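Local atomic coordinates of putative fructose-aminoacid-6-phosphate deglycase (Bacillus subtilis, PDB entry 3EUA), a protein that catalyses the conversion of a range of fructosamine 6-phosphates to glucose 6-phosphate and a free amino acid. Residues A203-I215 / P296-D308. Numbering follows the deposited sequence.
Sequences ANYGVAYSYSICI and PLVLNRVLRSYAD
Pro296 sets its ring against Ala203, close to the N-terminal end of segment 203-215: Pro296 CG packs on Ala203 CB at 4.0 Å and also lies 3.3 Å from Ala203 O, a buried carbonyl that has no polar partner in the model. One turn on, Leu299 and Asn300 join Pro296 and Leu303 in forming the hole that receives Val207 as a knob. The two methyls of this valine are divided between turns. Val207 CG1, anti to the backbone N (chi1 177°), reaches Asn300 CA at 3.7 Å and Leu303 CD1 at 3.6 Å, while Val207 CG2 lies against Pro296 O and CB. Leu303 also serves Tyr211: its CD2 stands 4.1 Å from the ring centroid and 15° off the normal, a CH-pi contact over one face, and Ile215 CB of the phenol's own helix covers the opposite face. The phenol is thus held between two aliphatic groups, and Tyr211 OH gives a weak hydrogen bond to Leu303 O (3.4 Å), a carbonyl already bonded to Ala307 N. Arg304 turns a face of its guanidinium to Ile215 CD1. Last comes Ala307, whose CB touches Ile215 CG2 at 3.5 Å. With axes 9.5 Å apart and running nearly parallel (21°), and with Leu299 and Leu303 also packing on Leu276 of strand 273-277, the pair shows neighbouring helices layered against the parallel sheet of the second SIS domain, an alpha-beta-alpha sandwich fold.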
ATOM      1  N   ALA A 203     -11.355   0.077  -4.747  1.00 19.58           N
ATOM      2  CA  ALA A 203     -11.983  -0.333  -3.499  1.00 19.18           C
ATOM      3  C   ALA A 203     -11.895  -1.823  -3.226  1.00 19.36           C
ATOM      4  O   ALA A 203     -12.243  -2.247  -2.137  1.00 18.97           O
ATOM      5  CB  ALA A 203     -13.430   0.108  -3.481  1.00 19.98           C
ATOM      6  N   ASN A 204     -11.443  -2.605  -4.218  1.00 19.27           N
ATOM      7  CA  ASN A 204     -11.338  -4.057  -4.102  1.00 19.17           C
ATOM      8  C   ASN A 204      -9.942  -4.533  -3.708  1.00 19.23           C
ATOM      9  O   ASN A 204      -9.751  -5.726  -3.420  1.00 19.34           O
ATOM     10  CB  ASN A 204     -11.682  -4.674  -5.484  1.00 20.20           C
ATOM     11  CG  ASN A 204     -12.876  -4.007  -6.123  1.00 21.35           C
ATOM     12  OD1 ASN A 204     -12.755  -3.304  -7.131  1.00 26.22           O
ATOM     13  ND2 ASN A 204     -14.007  -4.118  -5.475  1.00 19.38           N
ATOM     14  N   TYR A 205      -8.948  -3.632  -3.713  1.00 19.40           N
ATOM     15  CA  TYR A 205      -7.566  -4.028  -3.447  1.00 19.17           C
ATOM     16  C   TYR A 205      -7.388  -4.646  -2.071  1.00 18.91           C
ATOM     17  O   TYR A 205      -6.693  -5.645  -1.950  1.00 19.68           O
ATOM     18  CB  TYR A 205      -6.558  -2.881  -3.687  1.00 19.91           C
ATOM     19  CG  TYR A 205      -5.131  -3.370  -3.407  1.00 21.20           C
ATOM     20  CD1 TYR A 205      -4.490  -4.210  -4.308  1.00 21.96           C
ATOM     21  CD2 TYR A 205      -4.475  -3.071  -2.217  1.00 23.11           C
ATOM     22  CE1 TYR A 205      -3.242  -4.705  -4.070  1.00 20.58           C
ATOM     23  CE2 TYR A 205      -3.182  -3.562  -1.968  1.00 22.47           C
ATOM     24  CZ  TYR A 205      -2.587  -4.385  -2.900  1.00 22.60           C
ATOM     25  OH  TYR A 205      -1.341  -4.906  -2.666  1.00 23.62           O
ATOM     26  N   GLY A 206      -8.035  -4.118  -1.038  1.00 18.87           N
ATOM     27  CA  GLY A 206      -7.904  -4.703   0.318  1.00 18.20           C
ATOM     28  C   GLY A 206      -8.443  -6.130   0.410  1.00 17.95           C
ATOM     29  O   GLY A 206      -7.919  -6.921   1.195  1.00 17.57           O
ATOM     30  N   VAL A 207      -9.441  -6.473  -0.423  1.00 18.01           N
ATOM     31  CA  VAL A 207     -10.009  -7.835  -0.478  1.00 17.27           C
ATOM     32  C   VAL A 207      -8.953  -8.821  -0.977  1.00 18.06           C
ATOM     33  O   VAL A 207      -8.801  -9.916  -0.411  1.00 18.42           O
ATOM     34  CB  VAL A 207     -11.317  -7.895  -1.357  1.00 17.81           C
ATOM     35  CG1 VAL A 207     -11.864  -9.293  -1.481  1.00 17.52           C
ATOM     36  CG2 VAL A 207     -12.342  -6.973  -0.769  1.00 18.52           C
ATOM     37  N   ALA A 208      -8.230  -8.423  -2.034  1.00 17.84           N
ATOM     38  CA  ALA A 208      -7.138  -9.196  -2.587  1.00 17.80           C
ATOM     39  C   ALA A 208      -6.019  -9.302  -1.547  1.00 17.51           C
ATOM     40  O   ALA A 208      -5.469 -10.393  -1.279  1.00 18.18           O
ATOM     41  CB  ALA A 208      -6.595  -8.510  -3.828  1.00 17.00           C
ATOM     42  N   TYR A 209      -5.658  -8.177  -0.962  1.00 18.09           N
ATOM     43  CA  TYR A 209      -4.583  -8.161   0.046  1.00 18.51           C
ATOM     44  C   TYR A 209      -4.902  -9.116   1.191  1.00 19.05           C
ATOM     45  O   TYR A 209      -4.056  -9.945   1.598  1.00 19.39           O
ATOM     46  CB  TYR A 209      -4.344  -6.723   0.523  1.00 19.64           C
ATOM     47  CG  TYR A 209      -3.338  -6.578   1.659  1.00 20.39           C
ATOM     48  CD1 TYR A 209      -1.958  -6.780   1.442  1.00 21.39           C
ATOM     49  CD2 TYR A 209      -3.736  -6.187   2.908  1.00 22.01           C
ATOM     50  CE1 TYR A 209      -1.047  -6.625   2.467  1.00 20.28           C
ATOM     51  CE2 TYR A 209      -2.817  -6.045   3.958  1.00 21.66           C
ATOM     52  CZ  TYR A 209      -1.480  -6.247   3.725  1.00 22.72           C
ATOM     53  OH  TYR A 209      -0.566  -6.125   4.778  1.00 22.35           O
ATOM     54  N   SER A 210      -6.121  -9.021   1.724  1.00 19.03           N
ATOM     55  CA  SER A 210      -6.525  -9.893   2.831  1.00 19.32           C
ATOM     56  C   SER A 210      -6.481 -11.345   2.396  1.00 18.85           C
ATOM     57  O   SER A 210      -6.024 -12.226   3.115  1.00 18.50           O
ATOM     58  CB  SER A 210      -7.949  -9.539   3.274  1.00 20.19           C
ATOM     59  OG  SER A 210      -8.213 -10.188   4.503  1.00 22.52           O
ATOM     60  N   TYR A 211      -6.959 -11.633   1.199  1.00 18.75           N
ATOM     61  CA  TYR A 211      -6.945 -13.048   0.770  1.00 18.91           C
ATOM     62  C   TYR A 211      -5.530 -13.545   0.725  1.00 18.79           C
ATOM     63  O   TYR A 211      -5.251 -14.694   1.093  1.00 19.42           O
ATOM     64  CB  TYR A 211      -7.576 -13.256  -0.588  1.00 18.73           C
ATOM     65  CG  TYR A 211      -8.148 -14.640  -0.768  1.00 17.96           C
ATOM     66  CD1 TYR A 211      -9.337 -14.973  -0.178  1.00 18.74           C
ATOM     67  CD2 TYR A 211      -7.524 -15.581  -1.536  1.00 19.70           C
ATOM     68  CE1 TYR A 211      -9.883 -16.227  -0.308  1.00 20.43           C
ATOM     69  CE2 TYR A 211      -8.082 -16.856  -1.702  1.00 21.54           C
ATOM     70  CZ  TYR A 211      -9.271 -17.152  -1.085  1.00 19.52           C
ATOM     71  OH  TYR A 211      -9.837 -18.388  -1.204  1.00 20.89           O
ATOM     72  N   SER A 212      -4.620 -12.701   0.249  1.00 18.98           N
ATOM     73  CA  SER A 212      -3.208 -13.086   0.162  1.00 18.75           C
ATOM     74  C   SER A 212      -2.546 -13.291   1.514  1.00 18.45           C
ATOM     75  O   SER A 212      -1.982 -14.369   1.793  1.00 18.04           O
ATOM     76  CB  SER A 212      -2.379 -12.047  -0.626  1.00 18.37           C
ATOM     77  OG  SER A 212      -2.697 -12.069  -2.024  1.00 20.79           O
ATOM     78  N   ILE A 213      -2.640 -12.287   2.366  1.00 17.96           N
ATOM     79  CA  ILE A 213      -1.921 -12.355   3.638  1.00 18.39           C
ATOM     80  C   ILE A 213      -2.584 -13.187   4.747  1.00 18.90           C
ATOM     81  O   ILE A 213      -1.879 -13.813   5.525  1.00 20.03           O
ATOM     82  CB  ILE A 213      -1.523 -10.953   4.164  1.00 18.42           C
ATOM     83  CG1 ILE A 213      -2.755 -10.115   4.502  1.00 19.71           C
ATOM     84  CG2 ILE A 213      -0.558 -10.264   3.157  1.00 17.39           C
ATOM     85  CD1 ILE A 213      -2.506  -9.141   5.635  1.00 19.23           C
ATOM     86  N   CYS A 214      -3.914 -13.213   4.755  1.00 19.93           N
ATOM     87  CA  CYS A 214      -4.719 -13.939   5.734  1.00 20.12           C
ATOM     88  C   CYS A 214      -5.138 -15.333   5.279  1.00 19.82           C
ATOM     89  O   CYS A 214      -4.735 -16.307   5.860  1.00 20.04           O
ATOM     90  CB  CYS A 214      -5.942 -13.119   6.094  1.00 21.54           C
ATOM     91  SG  CYS A 214      -5.475 -11.550   6.871  1.00 24.19           S
ATOM     92  N   ILE A 215      -5.902 -15.450   4.213  1.00 19.33           N
ATOM     93  CA  ILE A 215      -6.345 -16.770   3.831  1.00 19.55           C
ATOM     94  C   ILE A 215      -5.196 -17.642   3.339  1.00 19.26           C
ATOM     95  O   ILE A 215      -4.954 -18.747   3.878  1.00 19.34           O
ATOM     96  CB  ILE A 215      -7.453 -16.739   2.750  1.00 18.96           C
ATOM     97  CG1 ILE A 215      -8.718 -16.022   3.264  1.00 21.06           C
ATOM     98  CG2 ILE A 215      -7.729 -18.172   2.270  1.00 19.83           C
ATOM     99  CD1 ILE A 215      -9.513 -16.761   4.363  1.00 22.32           C
ATOM    100  N   PRO A 296     -16.965  -4.753  -3.148  1.00 17.84           N
ATOM    101  CA  PRO A 296     -15.882  -5.493  -2.465  1.00 17.67           C
ATOM    102  C   PRO A 296     -16.343  -6.410  -1.319  1.00 17.85           C
ATOM    103  O   PRO A 296     -15.687  -7.439  -1.032  1.00 17.95           O
ATOM    104  CB  PRO A 296     -14.973  -4.397  -1.907  1.00 16.96           C
ATOM    105  CG  PRO A 296     -15.457  -3.102  -2.386  1.00 19.09           C
ATOM    106  CD  PRO A 296     -16.758  -3.291  -3.125  1.00 17.18           C
ATOM    107  N   LEU A 297     -17.414  -6.009  -0.630  1.00 17.81           N
ATOM    108  CA  LEU A 297     -17.989  -6.831   0.461  1.00 17.96           C
ATOM    109  C   LEU A 297     -18.492  -8.147  -0.088  1.00 17.88           C
ATOM    110  O   LEU A 297     -18.266  -9.214   0.504  1.00 18.58           O
ATOM    111  CB  LEU A 297     -19.113  -6.133   1.190  1.00 17.70           C
ATOM    112  CG  LEU A 297     -18.714  -5.022   2.138  1.00 19.83           C
ATOM    113  CD1 LEU A 297     -17.781  -3.972   1.495  1.00 19.38           C
ATOM    114  CD2 LEU A 297     -19.970  -4.363   2.659  1.00 20.16           C
ATOM    115  N   VAL A 298     -19.140  -8.093  -1.226  1.00 17.68           N
ATOM    116  CA  VAL A 298     -19.643  -9.310  -1.866  1.00 17.55           C
ATOM    117  C   VAL A 298     -18.500 -10.199  -2.353  1.00 17.40           C
ATOM    118  O   VAL A 298     -18.525 -11.400  -2.170  1.00 18.29           O
ATOM    119  CB  VAL A 298     -20.520  -8.972  -3.077  1.00 17.26           C
ATOM    120  CG1 VAL A 298     -21.130 -10.260  -3.596  1.00 15.86           C
ATOM    121  CG2 VAL A 298     -21.636  -7.995  -2.668  1.00 18.63           C
ATOM    122  N   LEU A 299     -17.503  -9.586  -2.996  1.00 17.54           N
ATOM    123  CA  LEU A 299     -16.334 -10.314  -3.496  1.00 17.86           C
ATOM    124  C   LEU A 299     -15.635 -11.010  -2.319  1.00 17.38           C
ATOM    125  O   LEU A 299     -15.274 -12.199  -2.389  1.00 17.44           O
ATOM    126  CB  LEU A 299     -15.406  -9.364  -4.285  1.00 17.98           C
ATOM    127  CG  LEU A 299     -15.856  -8.886  -5.693  1.00 17.31           C
ATOM    128  CD1 LEU A 299     -15.074  -7.657  -6.202  1.00 16.17           C
ATOM    129  CD2 LEU A 299     -15.729 -10.089  -6.670  1.00 18.44           C
ATOM    130  N   ASN A 300     -15.507 -10.288  -1.220  1.00 17.46           N
ATOM    131  CA  ASN A 300     -14.911 -10.842  -0.029  1.00 18.41           C
ATOM    132  C   ASN A 300     -15.670 -12.044   0.534  1.00 18.16           C
ATOM    133  O   ASN A 300     -15.047 -13.022   0.993  1.00 18.39           O
ATOM    134  CB  ASN A 300     -14.837  -9.792   1.065  1.00 17.89           C
ATOM    135  CG  ASN A 300     -14.106 -10.284   2.260  1.00 21.11           C
ATOM    136  OD1 ASN A 300     -12.942 -10.627   2.154  1.00 22.49           O
ATOM    137  ND2 ASN A 300     -14.761 -10.277   3.435  1.00 20.79           N
ATOM    138  N   ARG A 301     -17.000 -11.950   0.544  1.00 18.48           N
ATOM    139  CA  ARG A 301     -17.831 -13.041   1.062  1.00 18.44           C
ATOM    140  C   ARG A 301     -17.708 -14.281   0.189  1.00 18.08           C
ATOM    141  O   ARG A 301     -17.606 -15.395   0.674  1.00 18.22           O
ATOM    142  CB  ARG A 301     -19.290 -12.613   1.140  1.00 18.87           C
ATOM    143  CG  ARG A 301     -20.258 -13.688   1.691  1.00 18.76           C
ATOM    144  CD  ARG A 301     -19.900 -14.088   3.156  1.00 20.95           C
ATOM    145  NE  ARG A 301     -20.595 -15.284   3.621  1.00 20.33           N
ATOM    146  CZ  ARG A 301     -20.160 -16.533   3.459  1.00 21.69           C
ATOM    147  NH1 ARG A 301     -19.036 -16.809   2.827  1.00 22.64           N
ATOM    148  NH2 ARG A 301     -20.868 -17.534   3.939  1.00 24.21           N
ATOM    149  N   VAL A 302     -17.724 -14.094  -1.130  1.00 18.95           N
ATOM    150  CA  VAL A 302     -17.582 -15.233  -2.056  1.00 18.60           C
ATOM    151  C   VAL A 302     -16.234 -15.917  -1.866  1.00 19.14           C
ATOM    152  O   VAL A 302     -16.152 -17.154  -1.806  1.00 19.34           O
ATOM    153  CB  VAL A 302     -17.741 -14.779  -3.498  1.00 18.77           C
ATOM    154  CG1 VAL A 302     -17.333 -15.881  -4.472  1.00 18.97           C
ATOM    155  CG2 VAL A 302     -19.201 -14.302  -3.729  1.00 18.53           C
ATOM    156  N   LEU A 303     -15.178 -15.112  -1.731  1.00 19.67           N
ATOM    157  CA  LEU A 303     -13.822 -15.620  -1.516  1.00 19.63           C
ATOM    158  C   LEU A 303     -13.727 -16.465  -0.253  1.00 20.59           C
ATOM    159  O   LEU A 303     -12.981 -17.436  -0.218  1.00 20.47           O
ATOM    160  CB  LEU A 303     -12.811 -14.480  -1.476  1.00 19.53           C
ATOM    161  CG  LEU A 303     -12.375 -13.903  -2.820  1.00 18.99           C
ATOM    162  CD1 LEU A 303     -11.547 -12.679  -2.574  1.00 17.81           C
ATOM    163  CD2 LEU A 303     -11.615 -14.964  -3.653  1.00 18.58           C
ATOM    164  N   ARG A 304     -14.509 -16.131   0.766  1.00 21.98           N
ATOM    165  CA  ARG A 304     -14.505 -16.942   1.969  1.00 23.21           C
ATOM    166  C   ARG A 304     -14.996 -18.353   1.659  1.00 22.04           C
ATOM    167  O   ARG A 304     -14.509 -19.283   2.260  1.00 22.56           O
ATOM    168  CB  ARG A 304     -15.375 -16.358   3.069  1.00 24.56           C
ATOM    169  CG  ARG A 304     -15.200 -17.063   4.433  1.00 30.02           C
ATOM    170  CD  ARG A 304     -13.996 -16.521   5.102  1.00 37.27           C
ATOM    171  NE  ARG A 304     -13.632 -17.191   6.344  1.00 40.59           N
ATOM    172  CZ  ARG A 304     -12.712 -16.722   7.197  1.00 42.39           C
ATOM    173  NH1 ARG A 304     -12.439 -17.394   8.312  1.00 42.30           N
ATOM    174  NH2 ARG A 304     -12.084 -15.564   6.968  1.00 42.19           N
ATOM    175  N   SER A 305     -15.956 -18.525   0.751  1.00 21.75           N
ATOM    176  CA  SER A 305     -16.444 -19.856   0.415  1.00 21.53           C
ATOM    177  C   SER A 305     -15.359 -20.635  -0.338  1.00 21.26           C
ATOM    178  O   SER A 305     -15.239 -21.852  -0.189  1.00 20.44           O
ATOM    179  CB  SER A 305     -17.758 -19.768  -0.367  1.00 22.21           C
ATOM    180  OG  SER A 305     -17.573 -19.185  -1.637  1.00 21.42           O
ATOM    181  N   TYR A 306     -14.547 -19.917  -1.127  1.00 20.85           N
ATOM    182  CA  TYR A 306     -13.441 -20.522  -1.855  1.00 20.37           C
ATOM    183  C   TYR A 306     -12.413 -21.013  -0.840  1.00 20.10           C
ATOM    184  O   TYR A 306     -11.892 -22.117  -0.982  1.00 20.82           O
ATOM    185  CB  TYR A 306     -12.798 -19.539  -2.842  1.00 20.32           C
ATOM    186  CG  TYR A 306     -13.506 -19.326  -4.180  1.00 21.44           C
ATOM    187  CD1 TYR A 306     -14.849 -18.974  -4.250  1.00 22.56           C
ATOM    188  CD2 TYR A 306     -12.794 -19.416  -5.383  1.00 22.73           C
ATOM    189  CE1 TYR A 306     -15.478 -18.759  -5.470  1.00 21.71           C
ATOM    190  CE2 TYR A 306     -13.410 -19.197  -6.605  1.00 22.78           C
ATOM    191  CZ  TYR A 306     -14.750 -18.866  -6.649  1.00 22.23           C
ATOM    192  OH  TYR A 306     -15.352 -18.651  -7.880  1.00 21.32           O
ATOM    193  N   ALA A 307     -12.150 -20.199   0.180  1.00 19.54           N
ATOM    194  CA  ALA A 307     -11.207 -20.534   1.260  1.00 19.85           C
ATOM    195  C   ALA A 307     -11.630 -21.790   2.013  1.00 19.92           C
ATOM    196  O   ALA A 307     -10.804 -22.658   2.281  1.00 19.56           O
ATOM    197  CB  ALA A 307     -11.060 -19.343   2.226  1.00 19.36           C
ATOM    198  N   ASP A 308     -12.919 -21.882   2.338  1.00 20.64           N
ATOM    199  CA  ASP A 308     -13.489 -23.034   3.046  1.00 21.31           C
ATOM    200  C   ASP A 308     -13.283 -24.329   2.289  1.00 21.04           C
ATOM    201  O   ASP A 308     -12.866 -25.324   2.893  1.00 20.69           O
ATOM    202  CB  ASP A 308     -14.990 -22.827   3.335  1.00 21.58           C
ATOM    203  CG  ASP A 308     -15.259 -21.779   4.427  1.00 24.92           C
ATOM    204  OD1 ASP A 308     -14.378 -21.497   5.291  1.00 24.12           O
ATOM    205  OD2 ASP A 308     -16.405 -21.267   4.461  1.00 26.49           O
TER